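Local coordinates for EST1E (Clostridium proteoclasticum, PDB 2WTM), which probably hydrolyses ester bonds of ferulic acid and, as a promiscuous feruloyl esterase of the alpha/beta-hydrolase superfamily, of other substrates too, at residues Ser40-Arg43 with His44-Ala47; Glu243-Leu246 with Glu247-Ala250; Arg166-Lys169 with Gly170-Arg174. One frame throughout, in Å; residues are numbered along the deposited sequence.

Interaction 1. Residues Ser40-Arg43 with His44-Ala47; sequences SEER and HIVA
E42 and H44 meet side by side at the N-terminus of helix 43-54, a local contact in which the loop after strand 27-33 runs into the first turn of the helix. E42 holds the N-cap position by its backbone: V46 N donates to E42 O at 2.9 Å, with an N-H...O angle of 175°. One residue on, A47 N gives its hydrogen to R43 O at 3.0 Å, so the i to i+4 pattern begins at once. The imidazole of H44 reaches back toward the loop because CG sits between the backbone N and the carbonyl carbon (chi1 55°), which swings the ring to the E42 side chain. There OE1 of E42 lies at the ring edge, 3.2 Å from H44 CE1, and the carboxylate and ring planes stand 81° apart. A water bridges the two groups: it donates to E42 OE2 at 2.9 Å and lies in the ring plane, 3.0 Å from H44 NE2. On the following residue, CG2 of I45 lies 3.3 Å from S40 O, a carbonyl also held by R61. H44 further meets the ring of H107, which lies within the probable nucleophile elbow. The same E42 OE2 accepts from the backbone N of H39, so water and loop give this oxygen two donors, and together they hold carboxylate and imidazole at a set distance.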
loop_
_atom_site.group_PDB
_atom_site.type_symbol
_atom_site.label_atom_id
_atom_site.label_comp_id
_atom_site.label_asym_id
_atom_site.label_seq_id
_atom_site.Cartn_x
_atom_site.Cartn_y
_atom_site.Cartn_z
ATOM N N SER A 40 -18.973 -11.149 0.256
ATOM C CA SER A 40 -19.306 -11.453 1.641
ATOM C C SER A 40 -20.455 -12.473 1.802
ATOM O O SER A 40 -20.630 -12.968 2.875
ATOM C CB SER A 40 -19.627 -10.156 2.388
ATOM O OG SER A 40 -18.448 -9.420 2.618
ATOM N N GLU A 41 -21.224 -12.699 0.736
ATOM C CA GLU A 41 -22.329 -13.697 0.772
ATOM C C GLU A 41 -21.973 -15.069 0.227
ATOM O O GLU A 41 -22.840 -15.936 0.100
ATOM C CB GLU A 41 -23.565 -13.116 0.076
ATOM C CG GLU A 41 -24.061 -11.857 0.671
ATOM C CD GLU A 41 -25.274 -11.221 -0.062
ATOM O OE1 GLU A 41 -25.219 -10.958 -1.304
ATOM O OE2 GLU A 41 -26.247 -10.921 0.663
ATOM N N GLU A 42 -20.707 -15.355 -0.036
ATOM C CA GLU A 42 -20.291 -16.679 -0.474
ATOM C C GLU A 42 -20.507 -17.773 0.572
ATOM O O GLU A 42 -20.346 -17.540 1.761
ATOM C CB GLU A 42 -18.805 -16.671 -0.891
ATOM C CG GLU A 42 -18.515 -15.882 -2.190
ATOM C CD GLU A 42 -17.060 -15.965 -2.572
ATOM O OE1 GLU A 42 -16.697 -16.996 -3.217
ATOM O OE2 GLU A 42 -16.290 -15.180 -2.019
ATOM N N ARG A 43 -20.861 -18.971 0.120
ATOM C CA ARG A 43 -21.118 -20.069 1.023
ATOM C C ARG A 43 -20.122 -20.244 2.154
ATOM O O ARG A 43 -20.503 -20.413 3.312
ATOM C CB ARG A 43 -21.141 -21.375 0.193
ATOM C CG ARG A 43 -21.206 -22.714 0.959
ATOM C CD ARG A 43 -21.165 -23.880 -0.109
ATOM N NE ARG A 43 -20.745 -25.185 0.397
ATOM C CZ ARG A 43 -19.482 -25.621 0.445
ATOM N NH1 ARG A 43 -18.437 -24.858 0.083
ATOM N NH2 ARG A 43 -19.272 -26.830 0.901
ATOM N N HIS A 44 -18.830 -20.283 1.819
ATOM C CA HIS A 44 -17.825 -20.559 2.836
ATOM C C HIS A 44 -17.697 -19.412 3.844
ATOM O O HIS A 44 -17.376 -19.632 5.023
ATOM C CB HIS A 44 -16.490 -20.953 2.176
ATOM C CG HIS A 44 -15.981 -19.943 1.199
ATOM N ND1 HIS A 44 -16.533 -19.789 -0.052
ATOM C CD2 HIS A 44 -14.972 -19.036 1.292
ATOM C CE1 HIS A 44 -15.885 -18.820 -0.687
ATOM N NE2 HIS A 44 -14.953 -18.339 0.117
ATOM N N ILE A 45 -17.901 -18.178 3.356
ATOM C CA ILE A 45 -17.875 -16.972 4.191
ATOM C C ILE A 45 -19.021 -16.969 5.215
ATOM O O ILE A 45 -18.820 -16.751 6.417
ATOM C CB ILE A 45 -17.888 -15.670 3.376
ATOM C CG1 ILE A 45 -16.710 -15.614 2.393
ATOM C CG2 ILE A 45 -17.993 -14.443 4.290
ATOM C CD1 ILE A 45 -15.352 -15.572 3.093
ATOM N N VAL A 46 -20.230 -17.218 4.685
ATOM C CA VAL A 46 -21.399 -17.284 5.528
ATOM C C VAL A 46 -21.328 -18.401 6.539
ATOM O O VAL A 46 -21.763 -18.232 7.673
ATOM C CB VAL A 46 -22.665 -17.366 4.631
ATOM C CG1 VAL A 46 -23.900 -17.676 5.503
ATOM C CG2 VAL A 46 -22.831 -16.037 3.860
ATOM N N ALA A 47 -20.787 -19.558 6.151
ATOM C CA ALA A 47 -20.599 -20.676 7.081
ATOM C C ALA A 47 -19.712 -20.332 8.249
ATOM O O ALA A 47 -20.038 -20.576 9.409
ATOM C CB ALA A 47 -20.117 -21.910 6.334
HETATM O O HOH W 1 -13.725 -15.742 -0.723
#

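Interaction 2. Residues Glu243-Leu246 with Glu247-Ala250; sequences EFML and EQIA
The last two turns of the C-terminal helix 234-249 form this contact, and in it Q248 folds back over F244, one turn earlier. The Q248 chain leaves with CG beside the backbone N and then bends again (chi2 -46°), which carries the amide across one face of the phenyl ring. NE2 stands 3.4 Å above the ring plane, displaced toward the rim on the CE1 side, with the amide and ring planes inclined by 32°. Q248 CG adds a CH-pi contact over the ring face, 4.2 Å from the centroid of the F244 ring. The amide is also tied to the backbone: F244 O accepts from Q248 N at 3.1 Å and from Q248 NE2 at 3.3 Å, the two donors coming from opposite faces of the carbonyl plane. Neither bond is straight. Alongside, M245 and I249 cross at about a right angle, CE of M245 lying 4.0 Å from I249 CG2, while I249 N bonds to M245 O at 2.9 Å. The last bond, from A250 N to L246 O, is weak, and A250 leaves helical geometry. F244 and M245 rest on strand 125-131, and M245, Q248 and I249 touch Y103 of strand 99-107, the packing of a terminal helix against the central sheet of an alpha/beta-hydrolase fold.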
loop_
_atom_site.group_PDB
_atom_site.type_symbol
_atom_site.label_atom_id
_atom_site.label_comp_id
_atom_site.label_asym_id
_atom_site.label_seq_id
_atom_site.Cartn_x
_atom_site.Cartn_y
_atom_site.Cartn_z
ATOM N N GLU A 243 -13.610 -24.501 17.439
ATOM C CA GLU A 243 -12.803 -24.964 18.587
ATOM C C GLU A 243 -11.678 -23.973 18.957
ATOM O O GLU A 243 -11.445 -23.589 20.082
ATOM C CB GLU A 243 -12.176 -26.320 18.275
ATOM C CG GLU A 243 -13.235 -27.479 18.362
ATOM C CD GLU A 243 -12.722 -28.887 17.960
ATOM O OE1 GLU A 243 -11.459 -29.136 17.994
ATOM O OE2 GLU A 243 -13.617 -29.735 17.607
ATOM N N PHE A 244 -11.086 -23.359 17.782
ATOM C CA PHE A 244 -10.033 -22.417 18.046
ATOM C C PHE A 244 -10.528 -21.163 18.718
ATOM O O PHE A 244 -9.884 -20.624 19.626
ATOM C CB PHE A 244 -9.314 -22.124 16.684
ATOM C CG PHE A 244 -8.344 -20.975 16.726
ATOM C CD1 PHE A 244 -7.073 -21.149 17.186
ATOM C CD2 PHE A 244 -8.719 -19.731 16.282
ATOM C CE1 PHE A 244 -6.165 -20.079 17.177
ATOM C CE2 PHE A 244 -7.835 -18.644 16.309
ATOM C CZ PHE A 244 -6.546 -18.862 16.741
ATOM N N MET A 245 -11.670 -20.687 18.232
ATOM C CA MET A 245 -12.272 -19.451 18.733
ATOM C C MET A 245 -12.846 -19.622 20.141
ATOM O O MET A 245 -12.674 -18.733 20.970
ATOM C CB MET A 245 -13.276 -18.870 17.719
ATOM C CG MET A 245 -12.577 -18.078 16.550
ATOM S SD MET A 245 -11.567 -16.699 17.125
ATOM C CE MET A 245 -12.804 -15.607 17.766
ATOM N N LEU A 246 -13.414 -20.779 20.414
ATOM C CA LEU A 246 -13.835 -21.062 21.818
ATOM C C LEU A 246 -12.659 -20.997 22.738
ATOM O O LEU A 246 -12.800 -20.432 23.849
ATOM C CB LEU A 246 -14.531 -22.411 21.930
ATOM C CG LEU A 246 -15.941 -22.412 21.476
ATOM C CD1 LEU A 246 -16.455 -23.825 21.409
ATOM C CD2 LEU A 246 -16.817 -21.540 22.319
ATOM N N GLU A 247 -11.497 -21.535 22.335
ATOM C CA GLU A 247 -10.279 -21.402 23.131
ATOM C C GLU A 247 -9.865 -19.944 23.339
ATOM O O GLU A 247 -9.392 -19.587 24.406
ATOM C CB GLU A 247 -9.118 -22.197 22.536
ATOM C CG GLU A 247 -7.735 -22.004 23.205
ATOM C CD GLU A 247 -6.682 -23.017 22.747
ATOM O OE1 GLU A 247 -7.038 -24.032 22.122
ATOM O OE2 GLU A 247 -5.479 -22.812 23.058
ATOM N N GLN A 248 -10.023 -19.075 22.318
ATOM C CA GLN A 248 -9.607 -17.714 22.490
ATOM C C GLN A 248 -10.515 -16.895 23.365
ATOM O O GLN A 248 -10.059 -15.994 24.069
ATOM C CB GLN A 248 -9.448 -16.969 21.124
ATOM C CG GLN A 248 -8.573 -17.601 20.094
ATOM C CD GLN A 248 -7.286 -18.077 20.654
ATOM O OE1 GLN A 248 -6.586 -17.326 21.281
ATOM N NE2 GLN A 248 -6.949 -19.362 20.401
ATOM N N ILE A 249 -11.820 -17.096 23.226
ATOM C CA ILE A 249 -12.778 -16.226 23.872
ATOM C C ILE A 249 -13.126 -16.720 25.279
ATOM O O ILE A 249 -13.745 -15.969 26.032
ATOM C CB ILE A 249 -14.104 -16.043 23.091
ATOM C CG1 ILE A 249 -14.949 -17.329 23.016
ATOM C CG2 ILE A 249 -13.812 -15.557 21.669
ATOM C CD1 ILE A 249 -16.280 -17.158 22.326
ATOM N N ALA A 250 -12.735 -17.936 25.614
ATOM C CA ALA A 250 -13.175 -18.497 26.920
ATOM C C ALA A 250 -12.567 -17.670 28.051
ATOM O O ALA A 250 -11.399 -17.259 27.977
ATOM C CB ALA A 250 -12.849 -19.975 27.040
#

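Interaction 3. Residues Arg166-Lys169 with Gly170-Arg174; sequences RKLK and GNYVR
Strand 166-169 turns into helix 171-176 through G170, and the turn is closed by Y172 N donating to K169 O at 3.0 Å with an N-H...O angle of 150°. The direction to the donor is 43° out of the K169 carbonyl plane, so the donor sits above the plane and not on a lone pair. G170 O accepts from R174 N at 3.0 Å. Inside the corner, L168 and Y172 touch obliquely. CD2 of L168 comes 3.7 Å from Y172 CG, at the root of the ring, and CG of L168 lies 3.8 Å from Y172 CB. Two torsions produce this fit: L168 sets CG anti to its N (chi1 -176°), and Y172 does the same, sending its phenol onward past the leucine. The hydroxyl bonds to Q109, the residue that follows the probable nucleophile, and H77 meets the ring edge-to-face, so hydroxyl and ring each have a partner beyond L168. K169 extends away from the corner, to a salt bridge with D76. The helix also faces the dimer partner, where N171 bonds to D91 of the second subunit and R174 forms a salt bridge with D123 of that subunit. Strand 166-169 pairs antiparallel with 159-162, and the contact is thus a short hairpin strand leading through a turn into a helix, in the insertion after strand 125-131 of the alpha/beta-hydrolase core.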
loop_
_atom_site.group_PDB
_atom_site.type_symbol
_atom_site.label_atom_id
_atom_site.label_comp_id
_atom_site.label_asym_id
_atom_site.label_seq_id
_atom_site.Cartn_x
_atom_site.Cartn_y
_atom_site.Cartn_z
ATOM N N ARG A 166 -13.368 -10.967 -16.423
ATOM C CA ARG A 166 -12.901 -9.812 -15.666
ATOM C C ARG A 166 -11.600 -9.309 -16.297
ATOM O O ARG A 166 -10.904 -10.016 -17.064
ATOM C CB ARG A 166 -12.616 -10.230 -14.243
ATOM C CG ARG A 166 -13.916 -10.448 -13.480
ATOM C CD ARG A 166 -13.624 -10.989 -12.151
ATOM N NE ARG A 166 -14.855 -11.050 -11.360
ATOM C CZ ARG A 166 -15.581 -12.154 -11.246
ATOM N NH1 ARG A 166 -15.184 -13.310 -11.787
ATOM N NH2 ARG A 166 -16.707 -12.123 -10.511
ATOM N N LYS A 167 -11.250 -8.097 -15.916
ATOM C CA LYS A 167 -10.048 -7.446 -16.352
ATOM C C LYS A 167 -9.310 -6.987 -15.085
ATOM O O LYS A 167 -9.921 -6.579 -14.139
ATOM C CB LYS A 167 -10.407 -6.185 -17.146
ATOM C CG LYS A 167 -11.253 -6.313 -18.379
ATOM C CD LYS A 167 -11.485 -4.933 -18.975
ATOM C CE LYS A 167 -12.181 -4.909 -20.336
ATOM N NZ LYS A 167 -12.262 -3.466 -20.791
ATOM N N LEU A 168 -7.997 -6.961 -15.143
ATOM C CA LEU A 168 -7.219 -6.508 -14.000
ATOM C C LEU A 168 -6.053 -5.662 -14.507
ATOM O O LEU A 168 -5.237 -6.166 -15.278
ATOM C CB LEU A 168 -6.750 -7.689 -13.181
ATOM C CG LEU A 168 -5.982 -7.399 -11.886
ATOM C CD1 LEU A 168 -7.010 -6.740 -10.881
ATOM C CD2 LEU A 168 -5.345 -8.638 -11.317
ATOM N N LYS A 169 -5.899 -4.432 -13.993
ATOM C CA LYS A 169 -4.743 -3.618 -14.370
ATOM C C LYS A 169 -3.464 -4.151 -13.782
ATOM O O LYS A 169 -3.415 -4.716 -12.705
ATOM C CB LYS A 169 -4.963 -2.160 -13.976
ATOM C CG LYS A 169 -6.063 -1.481 -14.752
ATOM C CD LYS A 169 -6.259 -0.087 -14.375
ATOM C CE LYS A 169 -7.382 0.520 -15.322
ATOM N NZ LYS A 169 -7.765 1.889 -14.778
ATOM N N GLY A 170 -2.352 -3.984 -14.507
ATOM C CA GLY A 170 -1.068 -4.518 -14.007
ATOM C C GLY A 170 -0.579 -3.807 -12.777
ATOM O O GLY A 170 0.289 -4.338 -12.077
ATOM N N ASN A 171 -1.227 -2.707 -12.417
ATOM C CA ASN A 171 -0.923 -2.071 -11.130
ATOM C C ASN A 171 -1.120 -3.082 -9.966
ATOM O O ASN A 171 -0.427 -3.027 -8.955
ATOM C CB ASN A 171 -1.877 -0.884 -10.854
ATOM C CG ASN A 171 -1.593 0.305 -11.757
ATOM O OD1 ASN A 171 -0.521 0.337 -12.404
ATOM N ND2 ASN A 171 -2.530 1.244 -11.860
ATOM N N TYR A 172 -2.103 -3.971 -10.072
ATOM C CA TYR A 172 -2.294 -5.018 -9.045
ATOM C C TYR A 172 -0.912 -5.709 -8.826
ATOM O O TYR A 172 -0.514 -5.910 -7.669
ATOM C CB TYR A 172 -3.381 -6.037 -9.462
ATOM C CG TYR A 172 -3.514 -7.178 -8.454
ATOM C CD1 TYR A 172 -4.535 -7.253 -7.580
ATOM C CD2 TYR A 172 -2.555 -8.160 -8.381
ATOM C CE1 TYR A 172 -4.586 -8.236 -6.637
ATOM C CE2 TYR A 172 -2.579 -9.153 -7.441
ATOM C CZ TYR A 172 -3.622 -9.213 -6.574
ATOM O OH TYR A 172 -3.703 -10.230 -5.627
ATOM N N VAL A 173 -0.259 -6.117 -9.911
ATOM C CA VAL A 173 1.051 -6.788 -9.862
ATOM C C VAL A 173 2.193 -5.881 -9.358
ATOM O O VAL A 173 2.956 -6.294 -8.503
ATOM C CB VAL A 173 1.452 -7.409 -11.235
ATOM C CG1 VAL A 173 2.820 -8.104 -11.201
ATOM C CG2 VAL A 173 0.299 -8.351 -11.693
ATOM N N ARG A 174 2.230 -4.640 -9.854
ATOM C CA ARG A 174 3.220 -3.647 -9.360
ATOM C C ARG A 174 3.196 -3.511 -7.851
ATOM O O ARG A 174 4.205 -3.436 -7.201
ATOM C CB ARG A 174 3.005 -2.335 -10.047
ATOM C CG ARG A 174 3.114 -2.366 -11.557
ATOM C CD ARG A 174 3.039 -1.063 -12.210
ATOM N NE ARG A 174 3.106 -1.156 -13.665
ATOM C CZ ARG A 174 4.232 -1.136 -14.360
ATOM N NH1 ARG A 174 5.387 -1.008 -13.731
ATOM N NH2 ARG A 174 4.217 -1.213 -15.688
#

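Overall arrangement
The three contacts are local, and two of them lie near the probable catalytic centre, the S108, D200 and H228 arrangement inferred from geometry. Interaction 1 sits nearest the middle of the chain, about 12 Å from the chain's centre to its own; the H44 side chain lies near the probable triad without touching it. A phosphate ion, probably from the crystallisation liquor, lies about 6 Å from the E42 side chain. Interaction 3 approaches from the inserted segment, through Y172 and Q109, its nearest atoms about 9 Å from those of interaction 1. Interaction 2 is farther removed: its centre lies about 38 Å from that of interaction 3, on the opposite side of the chain's centre. Helix 234-249 nevertheless links interactions 1 and 2, since L234 and T238 touch A47.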